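Local coordinates for trehalose-6-phosphate phosphatase related protein (Thermoplasma acidophilum, PDB 1U02) that removes the phosphate from trehalose 6-phosphate to release free trehalose, with magnesium as its cofactor, at residues 9-14 with 213-218; 30-35 with 217-222; 86-91 with 139-144; 111-116 with 154-159. All blocks are in the same frame, centred on the assembly; numbering follows the deposited sequence.

Contact 1. Residues 9-14 with 213-218. With NA (sodium ion), chain C; MG (magnesium ion), chain B.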
loop_
_atom_site.group_PDB
_atom_site.type_symbol
_atom_site.label_atom_id
_atom_site.label_comp_id
_atom_site.label_asym_id
_atom_site.label_seq_id
_atom_site.Cartn_x
_atom_site.Cartn_y
_atom_site.Cartn_z
ATOM N N ASP A 9 1.269 4.216 3.503
ATOM C CA ASP A 9 2.464 4.121 4.338
ATOM C C ASP A 9 3.685 4.806 3.743
ATOM O O ASP A 9 4.072 4.544 2.604
ATOM C CB ASP A 9 2.780 2.660 4.632
ATOM C CG ASP A 9 1.656 1.978 5.372
ATOM O OD1 ASP A 9 1.372 2.385 6.521
ATOM O OD2 ASP A 9 1.050 1.054 4.801
ATOM N N GLY A 10 4.282 5.688 4.538
ATOM C CA GLY A 10 5.457 6.417 4.100
ATOM C C GLY A 10 5.127 7.585 3.193
ATOM O O GLY A 10 6.020 8.336 2.797
ATOM N N THR A 11 3.848 7.743 2.861
ATOM C CA THR A 11 3.411 8.826 1.990
ATOM C C THR A 11 2.478 9.792 2.726
ATOM O O THR A 11 2.718 11.002 2.744
ATOM C CB THR A 11 2.724 8.258 0.731
ATOM O OG1 THR A 11 3.673 7.467 0.001
ATOM C CG2 THR A 11 2.216 9.385 -0.166
ATOM N N LEU A 12 1.421 9.260 3.334
ATOM C CA LEU A 12 0.480 10.080 4.090
ATOM C C LEU A 12 0.752 9.945 5.588
ATOM O O LEU A 12 0.417 10.828 6.377
ATOM C CB LEU A 12 -0.965 9.668 3.785
ATOM C CG LEU A 12 -1.394 9.804 2.318
ATOM C CD1 LEU A 12 -2.863 9.408 2.166
ATOM C CD2 LEU A 12 -1.181 11.242 1.848
ATOM N N VAL A 13 1.344 8.822 5.972
ATOM C CA VAL A 13 1.696 8.567 7.365
ATOM C C VAL A 13 3.136 8.071 7.343
ATOM O O VAL A 13 3.613 7.581 6.320
ATOM C CB VAL A 13 0.788 7.483 8.013
ATOM C CG1 VAL A 13 -0.649 7.974 8.067
ATOM C CG2 VAL A 13 0.878 6.181 7.225
ATOM N N PRO A 14 3.858 8.206 8.464
ATOM C CA PRO A 14 5.244 7.745 8.490
ATOM C C PRO A 14 5.349 6.227 8.608
ATOM O O PRO A 14 4.403 5.551 9.019
ATOM C CB PRO A 14 5.811 8.445 9.722
ATOM C CG PRO A 14 4.643 8.432 10.662
ATOM C CD PRO A 14 3.478 8.816 9.753
ATOM N N ILE A 213 5.038 14.684 6.015
ATOM C CA ILE A 213 4.642 16.000 6.500
ATOM C C ILE A 213 4.584 16.989 5.332
ATOM O O ILE A 213 3.606 17.727 5.181
ATOM C CB ILE A 213 5.634 16.506 7.559
ATOM C CG1 ILE A 213 5.599 15.573 8.769
ATOM C CG2 ILE A 213 5.292 17.939 7.963
ATOM C CD1 ILE A 213 6.701 15.815 9.776
ATOM N N GLU A 214 5.617 16.992 4.493
ATOM C CA GLU A 214 5.638 17.896 3.341
ATOM C C GLU A 214 4.557 17.456 2.350
ATOM O O GLU A 214 3.892 18.287 1.725
ATOM C CB GLU A 214 7.011 17.871 2.662
ATOM C CG GLU A 214 7.289 19.100 1.802
ATOM C CD GLU A 214 8.606 19.011 1.034
ATOM O OE1 GLU A 214 9.581 18.447 1.575
ATOM O OE2 GLU A 214 8.667 19.523 -0.105
HETATM N N MSE A 215 4.386 16.145 2.207
HETATM C CA MSE A 215 3.375 15.616 1.304
HETATM C C MSE A 215 1.997 16.139 1.717
HETATM O O MSE A 215 1.202 16.555 0.875
HETATM C CB MSE A 215 3.375 14.088 1.343
HETATM C CG MSE A 215 2.390 13.432 0.391
HETATM SE SE MSE A 215 2.830 13.717 -1.492
HETATM C CE MSE A 215 1.286 14.734 -1.986
ATOM N N ARG A 216 1.717 16.114 3.015
ATOM C CA ARG A 216 0.435 16.596 3.514
ATOM C C ARG A 216 0.270 18.083 3.213
ATOM O O ARG A 216 -0.828 18.552 2.913
ATOM C CB ARG A 216 0.331 16.379 5.019
ATOM C CG ARG A 216 0.191 14.927 5.430
ATOM C CD ARG A 216 -0.140 14.814 6.905
ATOM N NE ARG A 216 -0.251 13.427 7.340
ATOM C CZ ARG A 216 -0.581 13.063 8.575
ATOM N NH1 ARG A 216 -0.831 13.990 9.487
ATOM N NH2 ARG A 216 -0.663 11.777 8.898
ATOM N N LYS A 217 1.376 18.815 3.296
ATOM C CA LYS A 217 1.366 20.251 3.053
ATOM C C LYS A 217 0.999 20.548 1.605
ATOM O O LYS A 217 0.282 21.506 1.327
ATOM C CB LYS A 217 2.739 20.841 3.379
ATOM C CG LYS A 217 2.742 22.348 3.525
ATOM C CD LYS A 217 4.104 22.854 3.979
ATOM C CE LYS A 217 4.059 24.342 4.280
ATOM N NZ LYS A 217 5.366 24.850 4.774
ATOM N N ILE A 218 1.493 19.726 0.686
ATOM C CA ILE A 218 1.191 19.905 -0.728
ATOM C C ILE A 218 -0.300 19.657 -0.967
ATOM O O ILE A 218 -0.952 20.402 -1.708
ATOM C CB ILE A 218 2.028 18.943 -1.602
ATOM C CG1 ILE A 218 3.469 19.451 -1.692
ATOM C CG2 ILE A 218 1.419 18.817 -2.991
ATOM C CD1 ILE A 218 3.602 20.806 -2.369
HETATM NA NA NA C . 2.997 3.078 8.508
HETATM MG MG MG B . 4.567 3.551 0.876
HETATM O O HOH W 1 6.098 2.605 1.839
HETATM O O HOH W 2 4.753 2.475 -0.936
HETATM O O HOH W 3 3.237 2.026 1.399
HETATM O O HOH W 4 4.908 1.486 8.982
#

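Contact 2. Residues 30-35 with 217-222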
loop_
_atom_site.group_PDB
_atom_site.type_symbol
_atom_site.label_atom_id
_atom_site.label_comp_id
_atom_site.label_asym_id
_atom_site.label_seq_id
_atom_site.Cartn_x
_atom_site.Cartn_y
_atom_site.Cartn_z
ATOM N N SER A 30 -8.830 15.378 8.275
ATOM C CA SER A 30 -9.351 16.649 7.766
ATOM C C SER A 30 -8.873 16.903 6.333
ATOM O O SER A 30 -9.666 17.258 5.456
ATOM C CB SER A 30 -8.906 17.793 8.688
ATOM O OG SER A 30 -9.200 19.066 8.133
ATOM N N LEU A 31 -7.575 16.708 6.101
ATOM C CA LEU A 31 -6.975 16.917 4.783
ATOM C C LEU A 31 -7.609 16.070 3.687
ATOM O O LEU A 31 -7.963 16.578 2.625
ATOM C CB LEU A 31 -5.480 16.604 4.828
ATOM C CG LEU A 31 -4.529 17.686 5.329
ATOM C CD1 LEU A 31 -3.139 17.087 5.474
ATOM C CD2 LEU A 31 -4.513 18.858 4.352
ATOM N N ILE A 32 -7.740 14.774 3.943
ATOM C CA ILE A 32 -8.314 13.871 2.954
ATOM C C ILE A 32 -9.813 14.109 2.821
ATOM O O ILE A 32 -10.364 14.025 1.724
ATOM C CB ILE A 32 -8.021 12.392 3.321
ATOM C CG1 ILE A 32 -6.505 12.163 3.353
ATOM C CG2 ILE A 32 -8.648 11.461 2.298
ATOM C CD1 ILE A 32 -5.814 12.472 2.029
ATOM N N SER A 33 -10.461 14.413 3.941
ATOM C CA SER A 33 -11.891 14.700 3.942
ATOM C C SER A 33 -12.155 15.850 2.969
ATOM O O SER A 33 -13.065 15.781 2.146
ATOM C CB SER A 33 -12.353 15.094 5.350
ATOM O OG SER A 33 -13.713 15.493 5.346
ATOM N N ASP A 34 -11.343 16.901 3.062
ATOM C CA ASP A 34 -11.489 18.059 2.181
ATOM C C ASP A 34 -11.145 17.703 0.744
ATOM O O ASP A 34 -11.896 18.001 -0.182
ATOM C CB ASP A 34 -10.573 19.201 2.627
ATOM C CG ASP A 34 -11.027 19.853 3.912
ATOM O OD1 ASP A 34 -12.167 19.592 4.349
ATOM O OD2 ASP A 34 -10.241 20.642 4.479
ATOM N N LEU A 35 -9.998 17.060 0.564
ATOM C CA LEU A 35 -9.530 16.680 -0.759
ATOM C C LEU A 35 -10.523 15.843 -1.572
ATOM O O LEU A 35 -10.722 16.099 -2.760
ATOM C CB LEU A 35 -8.209 15.921 -0.626
ATOM C CG LEU A 35 -7.442 15.611 -1.913
ATOM C CD1 LEU A 35 -6.907 16.901 -2.524
ATOM C CD2 LEU A 35 -6.303 14.657 -1.599
ATOM N N LYS A 217 1.376 18.815 3.296
ATOM C CA LYS A 217 1.366 20.251 3.053
ATOM C C LYS A 217 0.999 20.548 1.605
ATOM O O LYS A 217 0.282 21.506 1.327
ATOM C CB LYS A 217 2.739 20.841 3.379
ATOM C CG LYS A 217 2.742 22.348 3.525
ATOM C CD LYS A 217 4.104 22.854 3.979
ATOM C CE LYS A 217 4.059 24.342 4.280
ATOM N NZ LYS A 217 5.366 24.850 4.774
ATOM N N ILE A 218 1.493 19.726 0.686
ATOM C CA ILE A 218 1.191 19.905 -0.728
ATOM C C ILE A 218 -0.300 19.657 -0.967
ATOM O O ILE A 218 -0.952 20.402 -1.708
ATOM C CB ILE A 218 2.028 18.943 -1.602
ATOM C CG1 ILE A 218 3.469 19.451 -1.692
ATOM C CG2 ILE A 218 1.419 18.817 -2.991
ATOM C CD1 ILE A 218 3.602 20.806 -2.369
ATOM N N LEU A 219 -0.835 18.617 -0.331
ATOM C CA LEU A 219 -2.251 18.289 -0.468
ATOM C C LEU A 219 -3.086 19.415 0.140
ATOM O O LEU A 219 -4.138 19.785 -0.386
ATOM C CB LEU A 219 -2.565 16.962 0.237
ATOM C CG LEU A 219 -1.866 15.705 -0.294
ATOM C CD1 LEU A 219 -2.318 14.489 0.511
ATOM C CD2 LEU A 219 -2.201 15.513 -1.763
ATOM N N LYS A 220 -2.606 19.949 1.257
ATOM C CA LYS A 220 -3.268 21.051 1.943
ATOM C C LYS A 220 -3.367 22.235 0.977
ATOM O O LYS A 220 -4.406 22.879 0.868
ATOM C CB LYS A 220 -2.447 21.451 3.173
ATOM C CG LYS A 220 -2.930 22.698 3.906
ATOM C CD LYS A 220 -1.829 23.246 4.814
ATOM C CE LYS A 220 -2.338 24.342 5.738
ATOM N NZ LYS A 220 -3.273 23.812 6.770
ATOM N N PHE A 221 -2.274 22.504 0.271
ATOM C CA PHE A 221 -2.224 23.603 -0.684
ATOM C C PHE A 221 -3.171 23.400 -1.867
ATOM O O PHE A 221 -3.886 24.323 -2.266
ATOM C CB PHE A 221 -0.797 23.782 -1.202
ATOM C CG PHE A 221 -0.604 25.025 -2.014
ATOM C CD1 PHE A 221 -0.671 26.281 -1.410
ATOM C CD2 PHE A 221 -0.369 24.946 -3.385
ATOM C CE1 PHE A 221 -0.507 27.447 -2.163
ATOM C CE2 PHE A 221 -0.204 26.105 -4.148
ATOM C CZ PHE A 221 -0.274 27.355 -3.535
ATOM N N ILE A 222 -3.168 22.198 -2.437
ATOM C CA ILE A 222 -4.035 21.906 -3.570
ATOM C C ILE A 222 -5.487 22.185 -3.199
ATOM O O ILE A 222 -6.267 22.660 -4.025
ATOM C CB ILE A 222 -3.892 20.440 -4.017
ATOM C CG1 ILE A 222 -2.450 20.169 -4.439
ATOM C CG2 ILE A 222 -4.818 20.164 -5.192
ATOM C CD1 ILE A 222 -2.176 18.720 -4.763
#

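Contact 3. Residues 86-91 with 139-144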
loop_
_atom_site.group_PDB
_atom_site.type_symbol
_atom_site.label_atom_id
_atom_site.label_comp_id
_atom_site.label_asym_id
_atom_site.label_seq_id
_atom_site.Cartn_x
_atom_site.Cartn_y
_atom_site.Cartn_z
ATOM N N LEU A 86 -8.427 -16.748 -1.736
ATOM C CA LEU A 86 -8.891 -16.589 -0.359
ATOM C C LEU A 86 -8.606 -17.804 0.532
ATOM O O LEU A 86 -8.137 -17.654 1.659
ATOM C CB LEU A 86 -10.391 -16.264 -0.331
ATOM C CG LEU A 86 -10.780 -14.890 -0.891
ATOM C CD1 LEU A 86 -12.297 -14.723 -0.866
ATOM C CD2 LEU A 86 -10.113 -13.793 -0.067
ATOM N N GLY A 87 -8.888 -19.005 0.038
ATOM C CA GLY A 87 -8.629 -20.188 0.842
ATOM C C GLY A 87 -7.140 -20.422 1.047
ATOM O O GLY A 87 -6.713 -20.934 2.085
ATOM N N VAL A 88 -6.346 -20.037 0.055
ATOM C CA VAL A 88 -4.900 -20.212 0.111
ATOM C C VAL A 88 -4.260 -19.446 1.263
ATOM O O VAL A 88 -3.529 -20.015 2.071
ATOM C CB VAL A 88 -4.241 -19.766 -1.211
ATOM C CG1 VAL A 88 -2.731 -19.924 -1.121
ATOM C CG2 VAL A 88 -4.787 -20.601 -2.354
ATOM N N PHE A 89 -4.536 -18.152 1.347
ATOM C CA PHE A 89 -3.953 -17.365 2.414
ATOM C C PHE A 89 -4.429 -17.776 3.800
ATOM O O PHE A 89 -3.713 -17.576 4.782
ATOM C CB PHE A 89 -4.176 -15.885 2.129
ATOM C CG PHE A 89 -3.297 -15.379 1.032
ATOM C CD1 PHE A 89 -1.927 -15.234 1.248
ATOM C CD2 PHE A 89 -3.806 -15.129 -0.241
ATOM C CE1 PHE A 89 -1.070 -14.850 0.207
ATOM C CE2 PHE A 89 -2.958 -14.744 -1.286
ATOM C CZ PHE A 89 -1.587 -14.607 -1.058
ATOM N N ASP A 90 -5.619 -18.366 3.886
ATOM C CA ASP A 90 -6.105 -18.844 5.180
ATOM C C ASP A 90 -5.199 -20.001 5.604
ATOM O O ASP A 90 -4.761 -20.074 6.753
ATOM C CB ASP A 90 -7.548 -19.353 5.092
ATOM C CG ASP A 90 -8.562 -18.228 4.983
ATOM O OD1 ASP A 90 -8.329 -17.152 5.579
ATOM O OD2 ASP A 90 -9.601 -18.428 4.314
ATOM N N ARG A 91 -4.916 -20.898 4.662
ATOM C CA ARG A 91 -4.067 -22.054 4.927
ATOM C C ARG A 91 -2.626 -21.636 5.217
ATOM O O ARG A 91 -1.966 -22.216 6.081
ATOM C CB ARG A 91 -4.093 -23.028 3.740
ATOM C CG ARG A 91 -5.472 -23.625 3.457
ATOM C CD ARG A 91 -5.387 -24.959 2.696
ATOM N NE ARG A 91 -4.952 -24.820 1.305
ATOM C CZ ARG A 91 -5.688 -24.289 0.330
ATOM N NH1 ARG A 91 -6.912 -23.836 0.580
ATOM N NH2 ARG A 91 -5.202 -24.216 -0.904
ATOM N N ARG A 139 6.228 -21.488 -2.857
ATOM C CA ARG A 139 6.242 -22.451 -3.955
ATOM C C ARG A 139 5.138 -23.482 -3.757
ATOM O O ARG A 139 4.457 -23.866 -4.704
ATOM C CB ARG A 139 7.604 -23.151 -4.043
ATOM C CG ARG A 139 8.772 -22.178 -4.121
ATOM C CD ARG A 139 10.083 -22.861 -4.475
ATOM N NE ARG A 139 11.216 -21.963 -4.265
ATOM C CZ ARG A 139 11.826 -21.788 -3.096
ATOM N NH1 ARG A 139 11.421 -22.456 -2.024
ATOM N NH2 ARG A 139 12.834 -20.931 -2.994
ATOM N N ILE A 140 4.957 -23.924 -2.518
ATOM C CA ILE A 140 3.929 -24.912 -2.223
ATOM C C ILE A 140 2.528 -24.426 -2.593
ATOM O O ILE A 140 1.767 -25.143 -3.245
ATOM C CB ILE A 140 3.948 -25.288 -0.730
ATOM C CG1 ILE A 140 5.275 -25.971 -0.391
ATOM C CG2 ILE A 140 2.770 -26.194 -0.401
ATOM C CD1 ILE A 140 5.500 -26.176 1.099
ATOM N N PHE A 141 2.197 -23.203 -2.189
ATOM C CA PHE A 141 0.879 -22.641 -2.452
ATOM C C PHE A 141 0.738 -21.881 -3.759
ATOM O O PHE A 141 -0.358 -21.437 -4.106
ATOM C CB PHE A 141 0.476 -21.741 -1.293
ATOM C CG PHE A 141 0.176 -22.492 -0.034
ATOM C CD1 PHE A 141 -1.105 -22.976 0.211
ATOM C CD2 PHE A 141 1.181 -22.746 0.894
ATOM C CE1 PHE A 141 -1.385 -23.704 1.369
ATOM C CE2 PHE A 141 0.918 -23.471 2.052
ATOM C CZ PHE A 141 -0.368 -23.951 2.291
ATOM N N GLY A 142 1.840 -21.725 -4.482
ATOM C CA GLY A 142 1.782 -21.016 -5.745
ATOM C C GLY A 142 1.509 -19.530 -5.608
ATOM O O GLY A 142 0.775 -18.948 -6.410
ATOM N N VAL A 143 2.084 -18.912 -4.582
ATOM C CA VAL A 143 1.904 -17.483 -4.393
ATOM C C VAL A 143 3.222 -16.779 -4.656
ATOM O O VAL A 143 4.251 -17.422 -4.881
ATOM C CB VAL A 143 1.380 -17.139 -2.978
ATOM C CG1 VAL A 143 -0.077 -17.558 -2.863
ATOM C CG2 VAL A 143 2.214 -17.836 -1.919
ATOM N N GLU A 144 3.182 -15.454 -4.620
ATOM C CA GLU A 144 4.339 -14.623 -4.907
ATOM C C GLU A 144 4.969 -14.027 -3.653
ATOM O O GLU A 144 4.271 -13.707 -2.685
ATOM C CB GLU A 144 3.882 -13.528 -5.873
ATOM C CG GLU A 144 4.866 -12.420 -6.178
ATOM C CD GLU A 144 4.271 -11.428 -7.166
ATOM O OE1 GLU A 144 3.955 -11.852 -8.302
ATOM O OE2 GLU A 144 4.107 -10.241 -6.803
#

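Contact 4. Residues 111-116 with 154-159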
loop_
_atom_site.group_PDB
_atom_site.type_symbol
_atom_site.label_atom_id
_atom_site.label_comp_id
_atom_site.label_asym_id
_atom_site.label_seq_id
_atom_site.Cartn_x
_atom_site.Cartn_y
_atom_site.Cartn_z
ATOM N N LYS A 111 -3.930 -11.233 6.481
ATOM C CA LYS A 111 -4.885 -10.477 5.676
ATOM C C LYS A 111 -5.550 -11.479 4.735
ATOM O O LYS A 111 -4.997 -12.546 4.480
ATOM C CB LYS A 111 -4.165 -9.378 4.893
ATOM C CG LYS A 111 -3.424 -8.434 5.826
ATOM C CD LYS A 111 -2.544 -7.442 5.126
ATOM C CE LYS A 111 -1.697 -6.718 6.168
ATOM N NZ LYS A 111 -1.016 -5.524 5.631
ATOM N N ASN A 112 -6.729 -11.150 4.219
ATOM C CA ASN A 112 -7.424 -12.078 3.333
ATOM C C ASN A 112 -6.643 -12.473 2.082
ATOM O O ASN A 112 -6.754 -13.611 1.616
ATOM C CB ASN A 112 -8.787 -11.515 2.926
ATOM C CG ASN A 112 -9.726 -11.370 4.102
ATOM O OD1 ASN A 112 -9.709 -12.188 5.018
ATOM N ND2 ASN A 112 -10.563 -10.339 4.075
ATOM N N LEU A 113 -5.858 -11.552 1.533
ATOM C CA LEU A 113 -5.092 -11.866 0.327
ATOM C C LEU A 113 -3.589 -11.668 0.470
ATOM O O LEU A 113 -2.887 -11.419 -0.513
ATOM C CB LEU A 113 -5.614 -11.053 -0.863
ATOM C CG LEU A 113 -7.037 -11.448 -1.294
ATOM C CD1 LEU A 113 -7.554 -10.502 -2.375
ATOM C CD2 LEU A 113 -7.027 -12.894 -1.794
ATOM N N ALA A 114 -3.090 -11.794 1.692
ATOM C CA ALA A 114 -1.658 -11.647 1.923
ATOM C C ALA A 114 -1.309 -11.944 3.366
ATOM O O ALA A 114 -2.140 -11.791 4.261
ATOM C CB ALA A 114 -1.201 -10.224 1.568
ATOM N N VAL A 115 -0.080 -12.397 3.576
ATOM C CA VAL A 115 0.431 -12.661 4.913
ATOM C C VAL A 115 1.778 -11.967 4.917
ATOM O O VAL A 115 2.666 -12.290 4.124
ATOM C CB VAL A 115 0.622 -14.162 5.205
ATOM C CG1 VAL A 115 1.190 -14.336 6.612
ATOM C CG2 VAL A 115 -0.715 -14.886 5.088
ATOM N N LEU A 116 1.913 -10.991 5.802
ATOM C CA LEU A 116 3.130 -10.210 5.898
ATOM C C LEU A 116 3.961 -10.631 7.106
ATOM O O LEU A 116 3.461 -10.674 8.232
ATOM C CB LEU A 116 2.754 -8.723 5.974
ATOM C CG LEU A 116 3.834 -7.637 5.980
ATOM C CD1 LEU A 116 3.230 -6.315 5.512
ATOM C CD2 LEU A 116 4.408 -7.500 7.375
ATOM N N LEU A 154 3.849 -12.532 1.387
ATOM C CA LEU A 154 3.331 -13.497 0.428
ATOM C C LEU A 154 2.068 -12.848 -0.099
ATOM O O LEU A 154 1.219 -12.409 0.680
ATOM C CB LEU A 154 2.992 -14.822 1.108
ATOM C CG LEU A 154 4.212 -15.576 1.630
ATOM C CD1 LEU A 154 3.774 -16.904 2.243
ATOM C CD2 LEU A 154 5.187 -15.809 0.478
ATOM N N ARG A 155 1.936 -12.783 -1.417
ATOM C CA ARG A 155 0.778 -12.135 -2.000
ATOM C C ARG A 155 0.318 -12.804 -3.291
ATOM O O ARG A 155 0.897 -13.800 -3.728
ATOM C CB ARG A 155 1.116 -10.662 -2.252
ATOM C CG ARG A 155 2.293 -10.465 -3.191
ATOM C CD ARG A 155 2.780 -9.018 -3.247
ATOM N NE ARG A 155 3.636 -8.808 -4.415
ATOM C CZ ARG A 155 4.264 -7.673 -4.710
ATOM N NH1 ARG A 155 4.148 -6.615 -3.918
ATOM N NH2 ARG A 155 4.996 -7.592 -5.816
ATOM N N VAL A 156 -0.734 -12.253 -3.890
ATOM C CA VAL A 156 -1.275 -12.786 -5.138
ATOM C C VAL A 156 -0.276 -12.535 -6.273
ATOM O O VAL A 156 0.203 -11.418 -6.456
ATOM C CB VAL A 156 -2.630 -12.113 -5.489
ATOM C CG1 VAL A 156 -3.088 -12.550 -6.880
ATOM C CG2 VAL A 156 -3.679 -12.492 -4.454
ATOM N N PRO A 157 0.058 -13.578 -7.048
ATOM C CA PRO A 157 1.009 -13.389 -8.146
ATOM C C PRO A 157 0.578 -12.302 -9.144
ATOM O O PRO A 157 -0.602 -12.174 -9.468
ATOM C CB PRO A 157 1.064 -14.773 -8.798
ATOM C CG PRO A 157 0.800 -15.706 -7.641
ATOM C CD PRO A 157 -0.329 -14.995 -6.919
ATOM N N GLY A 158 1.542 -11.508 -9.601
ATOM C CA GLY A 158 1.261 -10.481 -10.591
ATOM C C GLY A 158 0.706 -9.134 -10.160
ATOM O O GLY A 158 0.480 -8.283 -11.022
ATOM N N VAL A 159 0.487 -8.910 -8.867
ATOM C CA VAL A 159 -0.052 -7.614 -8.446
ATOM C C VAL A 159 0.888 -6.487 -8.872
ATOM O O VAL A 159 2.107 -6.633 -8.817
ATOM C CB VAL A 159 -0.282 -7.562 -6.917
ATOM C CG1 VAL A 159 -1.341 -8.588 -6.529
ATOM C CG2 VAL A 159 1.017 -7.829 -6.169
HETATM O O HOH W 5 -2.236 -10.020 -2.718
#

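Contact 1. Residues 9-14 with 213-218
R216 spends two nitrogens on a single backbone oxygen: NE and NH2 both donate to L12 O, each over 2.9 Å. The receiving loop, 9-14, carries the end of the DxDx(T/V) signature of the haloacid dehalogenase (HAD) superfamily and follows strand 3-7, while R216 sits on helix 212-229. The oxygen lies side-on to the guanidinium, close to its plane. NE lies in the carbonyl plane of L12 and makes a C=O...N angle of 159°; NH2 is tilted 17° from that plane. Arginine suits the place because its extended chain spans the gap and offers two N-H groups side by side, while NH1 turns to a salt bridge with D25. A leucine in its place would probably leave L12 O without either donor and D25 without its charged mate.

Beside this grip, selenomethionine M215 lies alongside T11. With CG anti to its backbone N (chi1 -178°), M215 passes over T11 O, a buried oxygen with no partner in the model, and its CG stands 4.1 Å from T11 CG2. T11 thus works on two sides: its methyl packs on the helix, while its OG1 bonds to D7, probably the catalytic nucleophile. V13 CG1 reaches the guanidinium edge near NH2.

The loop held in this way binds a magnesium and a sodium ion. G10, directly after D9, has a positive phi, which favours glycine. Magnesium takes D9 O at 2.0 Å, together with D7, D179 and three waters, and sodium, with S22 and a water, takes D9 OD1 at 2.7 Å and P14 O at 2.9 Å.

Contact 2. Residues 30-35 with 217-222
L31 reaches across from helix 26-38 toward K220 on the C-terminal helix 212-229. Its CB makes no contact with 217-222, and CG comes only to 4.8 Å from K220 CB, just short of touching. At the branch the two methyls part company. CD2 presses between K220 CA and K220 CB, 3.5 Å from each, and the approach to K220 CA is tighter than usual for two carbons; CD1 turns instead toward R216, one helical turn earlier. Leucine fits here because its forked end can cover two successive turns of the facing helix at once.

The helices run roughly the same way, their local axes 36° apart and 9.7 Å from each other at closest approach. Helix 26-38 is the connection in a beta-alpha-beta crossover between the parallel strands 3-7 and 40-44 of the Rossmann-like HAD core, and helix 212-229 packs next to it on the same strand 3-7.

Nearer the sheet, L219 fills the space between the helices. Its CG is anti to the carbonyl carbon (chi1 -63°), which aims the fork at helix 26-38: CD1 meets I32 CD1 at 4.3 Å, and CD2 meets L35 CD2 at 4.2 Å. I4 and L6 of strand 3-7 back these residues.

K220 suits the outer margin: CB and CG serve as hydrocarbon for L31, while the chain leads its amine away from the neighbouring helix. Packing between these segments is therefore apolar and non-directional, so that shape, rather than polar pairing, matches these two stretches of helix.

Contact 3. Residues 86-91 with 139-144
R91, whose CB touches F141 CE1, gives its backbone N-H to G87 O over 3.1 Å, and D90 N adds a second, weak bond to the same oxygen. These belong to the first turns of helix 86-96, which here meets the end of helix 127-141 in the alpha/beta cap domain of this HAD-family phosphatase. The second helix stops in a Schellman motif with G142 as its C-prime residue; the positive phi there suits glycine and lets the chain turn off into strand 144-147.

F141 is the last helical residue before that turn. Its CG lies anti to the carbonyl carbon (chi1 -70°), and the ring enters beside helix 86-96. V88 CG1 touches F141 CB at 3.7 Å, the two side chains running alongside in opposite senses. Farther along, the distance from F141 CE1 to R91 CB is also 3.7 Å, and R91 NE lies in the ring plane at the edge, the guanidinium being turned 39° from the ring. With an alanine here, V88 and the arginine stem would probably lose their shared neighbour, leaving the arginine freer to swing.

Beyond the turn, V143 offers a compact branched side chain to the deeper side of the contact. Its CG1 lies 4.0 Å from V88 CG1 and 3.8 Å from F89 CZ.

Contact 4. Residues 111-116 with 154-159
Strands 114-118 and 151-155 run antiparallel, and V115 and L154 form a hydrogen-bonded pair: L154 N to V115 O is 3.0 Å and nearly straight (172°), while V115 N to L154 O is longer at 3.2 Å. Both are inner strands of the four-stranded antiparallel sheet of the cap domain, a fold in keeping with the HAD phosphatases that carry an alpha/beta cap. A CA-H...O contact from A114 CA to L154 O, also 3.2 Å, adds to the pairing.

Beyond A114 and R155 the chains separate. A type I turn from K111 to A114 joins strand 114-118 to its hairpin partner, strand 107-111, and a type II turn runs from V156 to V159 with G158 at positive phi. One water bridges the gap, donating to L113 O at 2.7 Å and accepting from V156 N at 2.9 Å. Nearby, L113 CD2 packs on V156 CG2 at 4.3 Å.

V115 and L154 point to one face of the sheet, where I92 of helix 86-96 covers them; branched aliphatic residues suit that buried layer. A114 and R155 occupy the other face. The small methyl of A114 lies 3.4 Å from L154 O, while the long side chain of R155 leads away. R155 CG takes the position between backbone N and carbonyl carbon (chi1 60°), and the extended chain beyond it reaches E144 of strand 144-147 in a salt bridge. V159 CG2 sits over one guanidinium face, off toward the rim and 3.3 Å above the plane.

The four contacts fall into two groups on opposite sides of the chain's centre. Contacts 1 and 2 share K217 and I218 of helix 212-229, and L12 CD2 touches L219 CD1 at 3.7 Å, so the metal-binding loop and the helix pair form one continuous part of the core. Contacts 3 and 4 lie in the cap, their centres 8 Å apart, joined where E144 OE1 meets G158 N at 2.8 Å, probably as a hydrogen bond. Contacts 1 and 4 come within about 7 Å at their nearest atoms without touching. The side chain of R155 is about 11 Å from the magnesium, consistent with a cap facing the active site, whereas contact 3 lies farther off.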